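Local coordinates for protein 3',5'-cyclic-nucleotide phosphodiesterase 1 (Saccharomyces cerevisiae, PDB 4OJV) that is a class II cyclic-nucleotide phosphodiesterase, a two-zinc enzyme of the metallo-hydrolase clan built on the metallo-beta-lactamase type of fold, at residues 77-82 against 360-365; 116-121 against 151-156; 127-132 against 159-164. All blocks are in the same frame, centred on the assembly; numbering follows the deposited sequence.

Contact 1 (77-82 against 360-365)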
# COMPACT_ATOMS: atom_id res chain seq x y z
N GLU A 77 18.88 -18.37 -2.98
CA GLU A 77 20.05 -18.35 -3.84
C GLU A 77 19.71 -18.35 -5.33
O GLU A 77 20.52 -17.92 -6.15
CB GLU A 77 21.04 -19.47 -3.48
CG GLU A 77 20.54 -20.89 -3.70
CD GLU A 77 19.83 -21.50 -2.49
OE1 GLU A 77 19.39 -20.77 -1.58
OE2 GLU A 77 19.73 -22.74 -2.46
N PHE A 78 18.50 -18.79 -5.67
CA PHE A 78 18.06 -18.79 -7.06
C PHE A 78 17.95 -17.37 -7.65
O PHE A 78 18.00 -17.19 -8.86
CB PHE A 78 16.71 -19.48 -7.23
CG PHE A 78 16.72 -20.98 -6.96
CD1 PHE A 78 17.90 -21.70 -6.73
CD2 PHE A 78 15.52 -21.68 -6.96
CE1 PHE A 78 17.87 -23.07 -6.49
CE2 PHE A 78 15.48 -23.05 -6.73
CZ PHE A 78 16.66 -23.74 -6.49
N PHE A 79 17.81 -16.37 -6.78
CA PHE A 79 17.51 -15.00 -7.21
C PHE A 79 18.73 -14.09 -7.25
O PHE A 79 18.62 -12.94 -7.67
CB PHE A 79 16.46 -14.36 -6.30
CG PHE A 79 15.13 -15.06 -6.32
CD1 PHE A 79 14.88 -16.13 -5.47
CD2 PHE A 79 14.14 -14.66 -7.20
CE1 PHE A 79 13.65 -16.79 -5.51
CE2 PHE A 79 12.91 -15.30 -7.24
CZ PHE A 79 12.67 -16.36 -6.39
N ILE A 80 19.87 -14.57 -6.76
CA ILE A 80 21.01 -13.70 -6.52
C ILE A 80 22.31 -14.26 -7.11
O ILE A 80 22.45 -15.47 -7.33
CB ILE A 80 21.19 -13.38 -5.01
CG1 ILE A 80 21.48 -14.66 -4.20
CG2 ILE A 80 19.96 -12.65 -4.47
CD1 ILE A 80 21.75 -14.43 -2.73
N ASP A 81 23.25 -13.36 -7.36
CA ASP A 81 24.61 -13.75 -7.72
C ASP A 81 25.25 -14.39 -6.48
O ASP A 81 25.05 -13.93 -5.36
CB ASP A 81 25.39 -12.51 -8.14
CG ASP A 81 26.79 -12.83 -8.57
OD1 ASP A 81 26.95 -13.26 -9.73
OD2 ASP A 81 27.71 -12.65 -7.75
N SER A 82 26.04 -15.44 -6.70
CA SER A 82 26.63 -16.20 -5.60
C SER A 82 27.59 -15.40 -4.72
O SER A 82 27.88 -15.81 -3.59
CB SER A 82 27.33 -17.45 -6.12
OG SER A 82 28.44 -17.09 -6.91
N ILE A 360 18.55 -10.18 -8.26
CA ILE A 360 17.24 -9.55 -8.08
C ILE A 360 17.17 -9.02 -6.66
O ILE A 360 17.55 -9.72 -5.72
CB ILE A 360 16.09 -10.56 -8.32
CG1 ILE A 360 16.21 -11.27 -9.69
CG2 ILE A 360 14.73 -9.88 -8.16
CD1 ILE A 360 16.12 -10.38 -10.91
N ALA A 361 16.66 -7.79 -6.50
CA ALA A 361 16.39 -7.22 -5.18
C ALA A 361 15.30 -7.99 -4.47
O ALA A 361 14.23 -8.21 -5.03
CB ALA A 361 15.98 -5.76 -5.30
N LEU A 362 15.57 -8.40 -3.23
CA LEU A 362 14.62 -9.18 -2.44
C LEU A 362 14.23 -8.45 -1.17
O LEU A 362 15.07 -8.13 -0.33
CB LEU A 362 15.21 -10.54 -2.06
CG LEU A 362 15.54 -11.52 -3.19
CD1 LEU A 362 16.28 -12.74 -2.66
CD2 LEU A 362 14.28 -11.92 -3.95
N GLU A 363 12.93 -8.19 -1.04
CA GLU A 363 12.39 -7.54 0.13
C GLU A 363 12.78 -8.28 1.40
O GLU A 363 12.93 -9.51 1.39
CB GLU A 363 10.87 -7.51 0.05
CG GLU A 363 10.33 -6.68 -1.08
CD GLU A 363 10.18 -7.39 -2.41
OE1 GLU A 363 10.68 -8.55 -2.65
OE2 GLU A 363 9.52 -6.71 -3.24
N GLY A 364 12.96 -7.53 2.48
CA GLY A 364 13.25 -8.14 3.77
C GLY A 364 14.70 -8.55 3.92
O GLY A 364 15.03 -9.33 4.81
N HIS A 365 15.57 -8.01 3.07
CA HIS A 365 17.00 -8.30 3.11
C HIS A 365 17.81 -7.04 3.07
O HIS A 365 17.34 -6.01 2.59
CB HIS A 365 17.39 -9.22 1.95
CG HIS A 365 16.75 -10.57 2.03
ND1 HIS A 365 15.46 -10.79 1.70
CD2 HIS A 365 17.24 -11.79 2.51
CE1 HIS A 365 15.16 -12.08 1.91
NE2 HIS A 365 16.25 -12.68 2.42

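Contact 2 (116-121 against 151-156)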
# COMPACT_ATOMS: atom_id res chain seq x y z
N GLU A 116 9.98 3.33 16.74
CA GLU A 116 11.31 3.84 17.06
C GLU A 116 12.25 3.81 15.85
O GLU A 116 12.89 4.81 15.53
CB GLU A 116 11.89 3.08 18.25
CG GLU A 116 11.20 3.40 19.57
CD GLU A 116 11.77 2.64 20.75
OE1 GLU A 116 11.04 2.50 21.75
OE2 GLU A 116 12.94 2.21 20.68
N VAL A 117 12.32 2.67 15.16
CA VAL A 117 13.18 2.58 13.97
C VAL A 117 12.72 3.60 12.95
O VAL A 117 13.52 4.31 12.34
CB VAL A 117 13.19 1.17 13.35
CG1 VAL A 117 13.93 1.15 12.01
CG2 VAL A 117 13.81 0.16 14.30
N PHE A 118 11.40 3.68 12.75
CA PHE A 118 10.86 4.52 11.72
C PHE A 118 11.07 6.03 11.96
O PHE A 118 11.24 6.81 11.00
CB PHE A 118 9.40 4.19 11.47
CG PHE A 118 8.85 4.84 10.27
CD1 PHE A 118 9.32 4.51 9.00
CD2 PHE A 118 7.91 5.84 10.40
CE1 PHE A 118 8.82 5.14 7.86
CE2 PHE A 118 7.39 6.47 9.26
CZ PHE A 118 7.85 6.12 8.00
N GLN A 119 11.13 6.43 13.23
CA GLN A 119 11.42 7.83 13.53
C GLN A 119 12.78 8.27 12.99
O GLN A 119 12.99 9.44 12.71
CB GLN A 119 11.25 8.14 15.02
CG GLN A 119 12.42 7.79 15.94
CD GLN A 119 12.33 8.49 17.29
OE1 GLN A 119 11.57 9.46 17.46
NE2 GLN A 119 13.10 8.02 18.25
N GLY A 120 13.69 7.31 12.81
CA GLY A 120 15.01 7.59 12.27
C GLY A 120 15.06 7.88 10.79
O GLY A 120 16.06 8.40 10.30
N ILE A 121 14.00 7.55 10.05
CA ILE A 121 13.99 7.93 8.63
C ILE A 121 13.86 9.47 8.50
O ILE A 121 12.77 10.02 8.70
CB ILE A 121 12.91 7.16 7.86
CG1 ILE A 121 13.26 5.68 7.77
CG2 ILE A 121 12.80 7.69 6.44
CD1 ILE A 121 12.98 4.85 8.99
N LYS A 151 11.35 14.21 15.85
CA LYS A 151 12.23 14.07 14.70
C LYS A 151 11.42 14.43 13.44
O LYS A 151 10.34 13.87 13.21
CB LYS A 151 12.77 12.64 14.60
CG LYS A 151 13.71 12.23 15.72
CD LYS A 151 14.36 10.90 15.40
CE LYS A 151 15.27 10.41 16.52
NZ LYS A 151 15.70 9.00 16.27
N LYS A 152 11.94 15.36 12.65
CA LYS A 152 11.24 15.88 11.47
C LYS A 152 11.69 15.16 10.21
O LYS A 152 12.84 14.71 10.11
CB LYS A 152 11.49 17.38 11.32
CG LYS A 152 11.05 18.20 12.52
CD LYS A 152 11.08 19.69 12.22
CE LYS A 152 10.56 20.50 13.39
NZ LYS A 152 10.40 21.94 13.06
N LYS A 153 10.78 15.06 9.24
CA LYS A 153 11.07 14.40 7.96
C LYS A 153 11.03 15.37 6.78
O LYS A 153 10.19 16.27 6.72
CB LYS A 153 10.10 13.26 7.69
CG LYS A 153 10.10 12.12 8.71
CD LYS A 153 9.38 10.91 8.13
CE LYS A 153 8.78 9.99 9.18
NZ LYS A 153 9.79 9.11 9.81
N THR A 154 11.94 15.15 5.84
CA THR A 154 12.03 15.94 4.62
C THR A 154 11.90 15.02 3.42
O THR A 154 12.54 13.95 3.36
CB THR A 154 13.35 16.74 4.55
OG1 THR A 154 13.45 17.57 5.71
CG2 THR A 154 13.39 17.61 3.31
N ILE A 155 11.07 15.43 2.46
CA ILE A 155 10.87 14.72 1.20
C ILE A 155 11.57 15.55 0.13
O ILE A 155 11.21 16.72 -0.09
CB ILE A 155 9.37 14.60 0.85
CG1 ILE A 155 8.59 13.87 1.95
CG2 ILE A 155 9.21 13.90 -0.49
CD1 ILE A 155 7.09 14.10 1.88
N TRP A 156 12.59 14.96 -0.50
CA TRP A 156 13.37 15.60 -1.54
C TRP A 156 13.02 15.05 -2.89
O TRP A 156 12.72 13.85 -3.04
CB TRP A 156 14.85 15.33 -1.33
CG TRP A 156 15.41 15.77 -0.01
CD1 TRP A 156 15.46 15.05 1.17
CD2 TRP A 156 16.07 17.04 0.28
NE1 TRP A 156 16.09 15.77 2.15
CE2 TRP A 156 16.48 16.97 1.68
CE3 TRP A 156 16.36 18.18 -0.46
CZ2 TRP A 156 17.14 18.03 2.30
CZ3 TRP A 156 17.03 19.23 0.17
CH2 TRP A 156 17.41 19.16 1.52
O HOH W 1 11.18 10.96 11.55
O HOH W 2 9.83 11.63 16.43

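Contact 3 (127-132 against 159-164). With ZN (zinc ion), chain D; ZN (zinc ion), chain E.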
# COMPACT_ATOMS: atom_id res chain seq x y z
N THR A 127 11.82 9.39 -6.53
CA THR A 127 12.21 9.39 -7.94
C THR A 127 11.12 9.96 -8.85
O THR A 127 11.40 10.63 -9.84
CB THR A 127 12.60 7.98 -8.41
OG1 THR A 127 11.46 7.11 -8.36
CG2 THR A 127 13.77 7.43 -7.58
N HIS A 128 9.88 9.63 -8.54
CA HIS A 128 8.72 10.14 -9.27
C HIS A 128 7.49 9.90 -8.43
O HIS A 128 7.53 9.07 -7.52
CB HIS A 128 8.61 9.56 -10.68
CG HIS A 128 8.27 8.07 -10.75
ND1 HIS A 128 9.07 7.09 -10.24
CD2 HIS A 128 7.19 7.43 -11.35
CE1 HIS A 128 8.51 5.88 -10.52
NE2 HIS A 128 7.36 6.09 -11.20
N PRO A 129 6.40 10.63 -8.69
CA PRO A 129 5.27 10.62 -7.77
C PRO A 129 4.17 9.60 -8.10
O PRO A 129 3.09 9.67 -7.54
CB PRO A 129 4.74 12.05 -7.87
CG PRO A 129 4.96 12.38 -9.31
CD PRO A 129 6.29 11.74 -9.66
N HIS A 130 4.46 8.62 -8.95
CA HIS A 130 3.50 7.51 -9.12
C HIS A 130 3.20 6.89 -7.78
O HIS A 130 4.09 6.74 -6.92
CB HIS A 130 4.00 6.42 -10.06
CG HIS A 130 3.81 6.72 -11.52
ND1 HIS A 130 4.54 6.09 -12.49
CD2 HIS A 130 2.93 7.58 -12.16
CE1 HIS A 130 4.12 6.55 -13.69
NE2 HIS A 130 3.16 7.47 -13.49
N LEU A 131 1.94 6.52 -7.59
CA LEU A 131 1.46 6.13 -6.27
C LEU A 131 2.27 4.99 -5.63
O LEU A 131 2.47 4.99 -4.40
CB LEU A 131 -0.04 5.82 -6.32
CG LEU A 131 -0.77 5.68 -4.97
CD1 LEU A 131 -2.18 6.27 -5.05
CD2 LEU A 131 -0.81 4.22 -4.52
N ASP A 132 2.74 4.02 -6.43
CA ASP A 132 3.53 2.90 -5.90
C ASP A 132 4.87 3.33 -5.30
O ASP A 132 5.49 2.56 -4.57
CB ASP A 132 3.74 1.75 -6.93
CG ASP A 132 4.43 2.21 -8.24
OD1 ASP A 132 3.97 3.25 -8.77
OD2 ASP A 132 5.43 1.59 -8.78
N PRO A 159 11.81 18.97 -9.34
CA PRO A 159 10.50 19.64 -9.41
C PRO A 159 9.35 18.79 -9.97
O PRO A 159 8.22 18.92 -9.49
CB PRO A 159 10.78 20.85 -10.32
CG PRO A 159 12.22 21.15 -10.07
CD PRO A 159 12.89 19.81 -9.91
N HIS A 160 9.61 17.92 -10.94
CA HIS A 160 8.52 17.10 -11.51
C HIS A 160 7.87 16.21 -10.47
O HIS A 160 6.72 15.79 -10.62
CB HIS A 160 9.00 16.27 -12.71
CG HIS A 160 9.84 15.08 -12.34
ND1 HIS A 160 11.19 15.10 -12.36
CD2 HIS A 160 9.48 13.80 -11.93
CE1 HIS A 160 11.66 13.90 -11.98
NE2 HIS A 160 10.61 13.11 -11.71
N THR A 161 8.61 15.92 -9.41
CA THR A 161 8.10 15.15 -8.29
C THR A 161 7.48 16.06 -7.23
O THR A 161 6.34 15.88 -6.84
CB THR A 161 9.22 14.30 -7.67
OG1 THR A 161 9.65 13.34 -8.64
CG2 THR A 161 8.75 13.59 -6.42
N ILE A 162 8.24 17.06 -6.78
CA ILE A 162 7.80 17.87 -5.65
C ILE A 162 6.52 18.65 -5.96
O ILE A 162 5.61 18.71 -5.13
CB ILE A 162 8.94 18.80 -5.16
CG1 ILE A 162 10.11 17.97 -4.60
CG2 ILE A 162 8.41 19.80 -4.13
CD1 ILE A 162 9.77 17.11 -3.39
N ASP A 163 6.45 19.21 -7.16
CA ASP A 163 5.28 20.00 -7.54
C ASP A 163 4.02 19.13 -7.53
O ASP A 163 2.94 19.57 -7.12
CB ASP A 163 5.48 20.65 -8.92
CG ASP A 163 6.57 21.72 -8.92
OD1 ASP A 163 6.98 22.19 -7.83
OD2 ASP A 163 6.99 22.10 -10.02
N VAL A 164 4.16 17.88 -7.98
CA VAL A 164 3.04 16.96 -8.00
C VAL A 164 2.63 16.55 -6.58
O VAL A 164 1.44 16.49 -6.27
CB VAL A 164 3.37 15.72 -8.86
CG1 VAL A 164 2.32 14.63 -8.70
CG2 VAL A 164 3.47 16.15 -10.32
ZN ZN D . 6.19 4.66 -12.35
ZN ZN E . 6.81 2.09 -10.33
O HOH W 3 12.46 13.44 -8.25
O HOH W 4 5.58 3.57 -10.90

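Contact 1 (77-82 against 360-365)
F79 holds this contact together with both its backbone and its side chain. Its carbonyl O accepts the backbone N-H of I360 at 2.8 Å. F79, I360 and L362 are all buried and meet through several atoms. Just beside the backbone bond, L362 CD1 lies 4.0 Å from F79 CB, while L362 CD2 sits 4.0 Å from F79 CG, approaching the ring obliquely. With CG of F79 beside its own backbone N (chi1 -63°), the ring is carried on to helix 336-350, where R337 and L338 meet it. The segment 360-365 carries the chain from one sheet to the other of the alpha-beta-beta-alpha sandwich of the metallo-beta-lactamase fold, leaving edge strand 357-360 and entering 365-368 through a type II turn, L362 to H365, in which G364 takes a positive phi. H365 ND1 braces that turn with a 2.9 Å bond to E363 O. Toward the outside the contact thins to a single group. I80 is partly exposed and meets the other segment through CG2, 4.1 Å from L362 CD1, at about a right angle to the leucine.

Contact 2 (116-121 against 151-156)
K153 NZ, the end of a buried side chain, is gripped from several directions where helix 110-119 gives way to strand 121-125. Water 1 accepts from K153 NZ at 2.9 Å, I121 O takes a weak bond from the same NZ at 3.3 Å, and F118 contributes its ring. The setting is a beta-alpha-beta unit of the metallo-beta-lactamase type of fold: strand 153-157, which K153 enters, runs parallel to neighbouring strand 121-125 and follows it by way of helix 135-140. K153 NZ lies over one face of the F118 ring, 4.0 Å from its centroid and 25° off the normal, a cation-pi contact displaced toward the rim on the CE2 side. Two torsions make this meeting possible. F118 turns CG away from its backbone N (chi1 -170°), and the lysine chain, otherwise stretched, bends at its last torsion (chi4 -79°) to bring NZ in across the ring. M44 and L47 of helix 44-53 also pack on F118. The charge thus sits among carbonyl oxygens at the C-terminal part of a helix, a place that would be expected to favour a cation. Water 1 carries the network on by donating to Q119 O at 2.6 Å.

Nearer the surface, K151 and Q119 cross at about a right angle. Q119 NE2 and K151 NZ are both donors and do not bond; instead the lysine's methylene carbons lie on the amide, K151 CE standing over its flat face, 3.6 Å from Q119 CD. What ties the pair together is water 2, which donates to Q119 OE1 at 3.0 Å and accepts from the backbone N of K151 at 3.1 Å.

Contact 3 (127-132 against 159-164)
H160 and H128 both tuck CG into the space flanked by their own N and C (chi1 75° and 69°), and these turns send their rings to different ends of the contact: H160 swings back from its helix to T127 O, while H128 leads off to the metals. The segment 127-132 belongs to the HxHxDH motif of the metallo-beta-lactamase type of fold, formed here by H128, H130, D132 and H133, and helix 159-169 lies against its back. H160 NE2 donates to T127 O over 3.2 Å, with the oxygen near the ring edge but tilted from its plane. T226 OG1 also bonds to T127 O, so that carbonyl has a partner on helix 159-169 and another on strand 222-232. One residue further along the helix, T161 brings OG1 to 3.4 Å from H128 CA, and P129 wedges onto the helix, its CG 3.5 Å from V164 CG1. V164 in turn meets I174 of the second subunit.

The backbone packed here also carries the metal ligands. T127 acts in the second shell: its OG1 accepts from H128 ND1 at 3.0 Å, in the ring plane and fairly straight (163°), which would help fix the ring's rotation with NE2 on the zinc of chain D. H130 ND1 binds the same ion, as do H213 and D244. The zinc of chain E is bound by D132 OD2 with H133, D244 and H326. Water 4 bridges the two zincs and donates to D132 OD1 at 2.7 Å.

Overall arrangement
From the N terminus, the chain first lays down 77-82, which must wait for 360-365, near the C terminus, to complete contact 1. The other two contacts fall within that span. Segment 116-121 leads into strand 121-125, whose far end delivers 127-132; then 151-156 closes contact 2, and helix segment 159-164, just past strand 153-157, closes contact 3, so these two loops cross. They also touch, I162 CD1 lying 3.6 Å from I155 O. Contacts 2 and 3 bind successive parallel strands, their helices and the zinc-bearing loop. Contact 1, about 28 Å from contact 3 between centres, ties the loop between strands 73-75 and 86-88 to the connection from strand 357-360 to strand 365-368, which links the two sheets.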